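Local coordinates for Nitrate/nitrite binding protein NrtA (PDB 2G29) that binds nitrate in the periplasm as the solute-binding component of the NrtABCD ABC transporter, which takes up nitrate and probably nitrite, at residues Ile297-Asn305 with Phe313-Lys321. Sequence-based numbering, arbitrary orientation.
Sequences IDRSKGIYN and FEDQEIMQK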
loop_
_atom_site.group_PDB
_atom_site.type_symbol
_atom_site.label_atom_id
_atom_site.label_comp_id
_atom_site.label_asym_id
_atom_site.label_seq_id
_atom_site.Cartn_x
_atom_site.Cartn_y
_atom_site.Cartn_z
ATOM N N ILE A 297 7.090 16.419 -2.608
ATOM C CA ILE A 297 8.525 16.376 -2.320
ATOM C C ILE A 297 8.971 16.196 -0.885
ATOM O O ILE A 297 9.830 15.340 -0.612
ATOM C CB ILE A 297 9.220 17.623 -2.945
ATOM C CG1 ILE A 297 10.753 17.487 -2.871
ATOM C CG2 ILE A 297 8.803 18.883 -2.207
ATOM C CD1 ILE A 297 11.301 16.327 -3.650
ATOM N N ASP A 298 8.398 16.956 0.053
ATOM C CA ASP A 298 8.904 16.828 1.413
ATOM C C ASP A 298 8.821 15.411 1.983
ATOM O O ASP A 298 9.787 14.930 2.571
ATOM C CB ASP A 298 8.212 17.810 2.350
ATOM C CG ASP A 298 8.684 19.240 2.129
ATOM O OD1 ASP A 298 9.724 19.433 1.447
ATOM O OD2 ASP A 298 8.025 20.169 2.645
ATOM N N ARG A 299 7.684 14.733 1.789
ATOM C CA ARG A 299 7.572 13.400 2.345
ATOM C C ARG A 299 8.493 12.410 1.651
ATOM O O ARG A 299 8.964 11.452 2.267
ATOM C CB ARG A 299 6.108 12.921 2.292
ATOM C CG ARG A 299 5.130 13.837 3.024
ATOM C CD ARG A 299 5.473 13.987 4.492
ATOM N NE ARG A 299 4.558 14.857 5.229
ATOM C CZ ARG A 299 3.387 14.503 5.734
ATOM N NH1 ARG A 299 2.931 13.267 5.576
ATOM N NH2 ARG A 299 2.690 15.387 6.451
ATOM N N SER A 300 8.740 12.612 0.358
ATOM C CA SER A 300 9.647 11.780 -0.432
ATOM C C SER A 300 11.122 11.960 -0.010
ATOM O O SER A 300 12.013 11.250 -0.502
ATOM C CB SER A 300 9.465 12.093 -1.917
ATOM O OG SER A 300 8.225 11.559 -2.382
ATOM N N LYS A 301 11.354 12.902 0.906
ATOM C CA LYS A 301 12.688 13.172 1.482
ATOM C C LYS A 301 12.667 12.931 2.988
ATOM O O LYS A 301 13.643 13.223 3.686
ATOM C CB LYS A 301 13.111 14.611 1.235
ATOM C CG LYS A 301 13.456 14.941 -0.179
ATOM C CD LYS A 301 14.668 14.172 -0.626
ATOM C CE LYS A 301 15.535 15.001 -1.559
ATOM N NZ LYS A 301 16.673 14.164 -2.012
ATOM N N GLY A 302 11.551 12.420 3.509
ATOM C CA GLY A 302 11.485 12.145 4.940
ATOM C C GLY A 302 11.326 13.378 5.818
ATOM O O GLY A 302 11.652 13.352 7.009
ATOM N N ILE A 303 10.821 14.462 5.239
ATOM C CA ILE A 303 10.596 15.701 5.986
ATOM C C ILE A 303 9.117 15.713 6.350
ATOM O O ILE A 303 8.260 15.773 5.451
ATOM C CB ILE A 303 10.922 16.940 5.150
ATOM C CG1 ILE A 303 12.389 16.886 4.750
ATOM C CG2 ILE A 303 10.583 18.206 5.945
ATOM C CD1 ILE A 303 12.764 17.952 3.744
ATOM N N TYR A 304 8.827 15.708 7.649
ATOM C CA TYR A 304 7.451 15.634 8.116
ATOM C C TYR A 304 6.838 16.802 8.857
ATOM O O TYR A 304 7.247 17.109 9.988
ATOM C CB TYR A 304 7.279 14.399 9.026
ATOM C CG TYR A 304 7.361 13.087 8.292
ATOM C CD1 TYR A 304 8.562 12.362 8.193
ATOM C CD2 TYR A 304 6.234 12.581 7.655
ATOM C CE1 TYR A 304 8.624 11.167 7.469
ATOM C CE2 TYR A 304 6.284 11.376 6.932
ATOM C CZ TYR A 304 7.472 10.687 6.845
ATOM O OH TYR A 304 7.551 9.512 6.133
ATOM N N ASN A 305 5.864 17.447 8.232
ATOM C CA ASN A 305 5.093 18.501 8.895
ATOM C C ASN A 305 3.691 17.893 9.057
ATOM O O ASN A 305 2.970 17.694 8.060
ATOM C CB ASN A 305 5.017 19.790 8.045
ATOM C CG ASN A 305 4.075 20.822 8.652
ATOM O OD1 ASN A 305 3.764 20.769 9.843
ATOM N ND2 ASN A 305 3.631 21.764 7.849
ATOM N N PHE A 313 9.796 17.747 11.577
ATOM C CA PHE A 313 10.926 16.885 11.930
ATOM C C PHE A 313 11.328 16.070 10.705
ATOM O O PHE A 313 10.564 15.980 9.742
ATOM C CB PHE A 313 10.556 15.952 13.108
ATOM C CG PHE A 313 9.515 14.895 12.773
ATOM C CD1 PHE A 313 9.887 13.664 12.250
ATOM C CD2 PHE A 313 8.165 15.155 12.976
ATOM C CE1 PHE A 313 8.912 12.688 11.930
ATOM C CE2 PHE A 313 7.183 14.201 12.664
ATOM C CZ PHE A 313 7.563 12.970 12.139
ATOM N N GLU A 314 12.547 15.539 10.710
ATOM C CA GLU A 314 13.036 14.713 9.616
ATOM C C GLU A 314 13.269 13.293 10.127
ATOM O O GLU A 314 13.764 13.106 11.230
ATOM C CB GLU A 314 14.357 15.260 9.081
ATOM C CG GLU A 314 14.927 14.418 7.967
ATOM C CD GLU A 314 16.361 14.767 7.635
ATOM O OE1 GLU A 314 16.886 15.753 8.189
ATOM O OE2 GLU A 314 16.971 14.055 6.812
ATOM N N ASP A 315 12.895 12.299 9.330
ATOM C CA ASP A 315 13.118 10.902 9.697
ATOM C C ASP A 315 13.187 10.060 8.425
ATOM O O ASP A 315 12.156 9.681 7.851
ATOM C CB ASP A 315 12.008 10.381 10.612
ATOM C CG ASP A 315 12.348 9.023 11.207
ATOM O OD1 ASP A 315 13.000 8.237 10.517
ATOM O OD2 ASP A 315 11.961 8.738 12.357
ATOM N N GLN A 316 14.408 9.782 7.974
ATOM C CA GLN A 316 14.641 9.006 6.765
ATOM C C GLN A 316 14.280 7.532 6.883
ATOM O O GLN A 316 14.143 6.851 5.873
ATOM C CB GLN A 316 16.119 9.075 6.344
ATOM C CG GLN A 316 16.690 10.462 6.231
ATOM C CD GLN A 316 15.941 11.305 5.231
ATOM O OE1 GLN A 316 15.322 12.312 5.593
ATOM N NE2 GLN A 316 16.001 10.915 3.963
ATOM N N GLU A 317 14.146 7.040 8.111
ATOM C CA GLU A 317 13.851 5.631 8.269
ATOM C C GLU A 317 12.394 5.272 8.123
ATOM O O GLU A 317 12.107 4.160 7.722
ATOM C CB GLU A 317 14.418 5.104 9.590
ATOM C CG GLU A 317 15.941 4.886 9.538
ATOM C CD GLU A 317 16.392 4.016 8.351
ATOM O OE1 GLU A 317 15.902 2.878 8.193
ATOM O OE2 GLU A 317 17.241 4.473 7.568
ATOM N N ILE A 318 11.500 6.218 8.404
ATOM C CA ILE A 318 10.053 5.961 8.283
ATOM C C ILE A 318 9.450 6.394 6.952
ATOM O O ILE A 318 8.241 6.171 6.694
ATOM C CB ILE A 318 9.251 6.596 9.457
ATOM C CG1 ILE A 318 9.370 8.114 9.451
ATOM C CG2 ILE A 318 9.784 6.062 10.790
ATOM C CD1 ILE A 318 8.661 8.773 10.639
ATOM N N MET A 319 10.255 7.006 6.087
ATOM C CA MET A 319 9.746 7.432 4.780
ATOM C C MET A 319 9.520 6.249 3.820
ATOM O O MET A 319 9.983 5.138 4.068
ATOM C CB MET A 319 10.711 8.424 4.126
ATOM C CG MET A 319 12.021 7.805 3.669
ATOM S SD MET A 319 13.238 9.039 3.172
ATOM C CE MET A 319 12.449 9.726 1.718
ATOM N N GLN A 320 8.816 6.485 2.718
ATOM C CA GLN A 320 8.590 5.419 1.748
ATOM C C GLN A 320 9.939 4.930 1.198
ATOM O O GLN A 320 10.825 5.726 0.878
ATOM C CB GLN A 320 7.654 5.896 0.636
ATOM C CG GLN A 320 6.182 5.891 1.018
ATOM C CD GLN A 320 5.274 6.177 -0.161
ATOM O OE1 GLN A 320 5.664 6.004 -1.315
ATOM N NE2 GLN A 320 4.018 6.603 -0.101
ATOM N N LYS A 321 10.086 3.618 1.132
ATOM C CA LYS A 321 11.294 2.986 0.613
ATOM C C LYS A 321 10.856 2.006 -0.457
ATOM O O LYS A 321 9.869 1.276 -0.265
ATOM C CB LYS A 321 12.033 2.241 1.731
ATOM C CG LYS A 321 12.601 3.117 2.814
ATOM C CD LYS A 321 12.992 2.231 4.001
ATOM C CE LYS A 321 13.560 3.064 5.150
ATOM N NZ LYS A 321 13.851 2.264 6.368
HETATM O O HOH W 1 7.477 9.078 2.331
#
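D315 OD1 takes the amides of both E317 and I318, an Asx motif with the Asx turn closed by E317 N, while D315 N crosses to G302 O at 2.8 Å. The bend follows the second strand of a short antiparallel beta hairpin, strands 303-304 and 313-314, set in a two-domain, C-clamp nitrate-binding protein. Y304 and F313 are its hydrogen-bonded pair: Y304 N donates to F313 O at 2.7 Å, and F313 N answers to Y304 O at 3.1 Å. I303 and E314 form the adjoining non-hydrogen-bonded pair. At G302, positive phi suits glycine, and a CB here would sit tight against D315 O and M319 SD.

Y304 and F313 share one face of the hairpin. A chi1 of 68° tucks F313 CG in over its own main chain, and this brings the ring face against Y304 CB, 3.4 Å from F313 CZ, a CH-pi contact. The ring planes differ by 20°, yet the two rings are offset enough to share little area. Farther along the tyrosine, D315 O lies at the ring edge, I318 CG1 comes obliquely to Y304 CE1 at 3.7 Å, and Y304 OH lies 3.3 Å from M319 CA; T229 of strand 225-229 also touches Y304 and I318. An alanine in place of Y304 would keep CB against F313 but would probably leave I318 CG1 without its aromatic neighbour and open a gap beside M319.

Farther on, a water donates to R299 O at 2.8 Å and accepts from Q320 N at 2.9 Å.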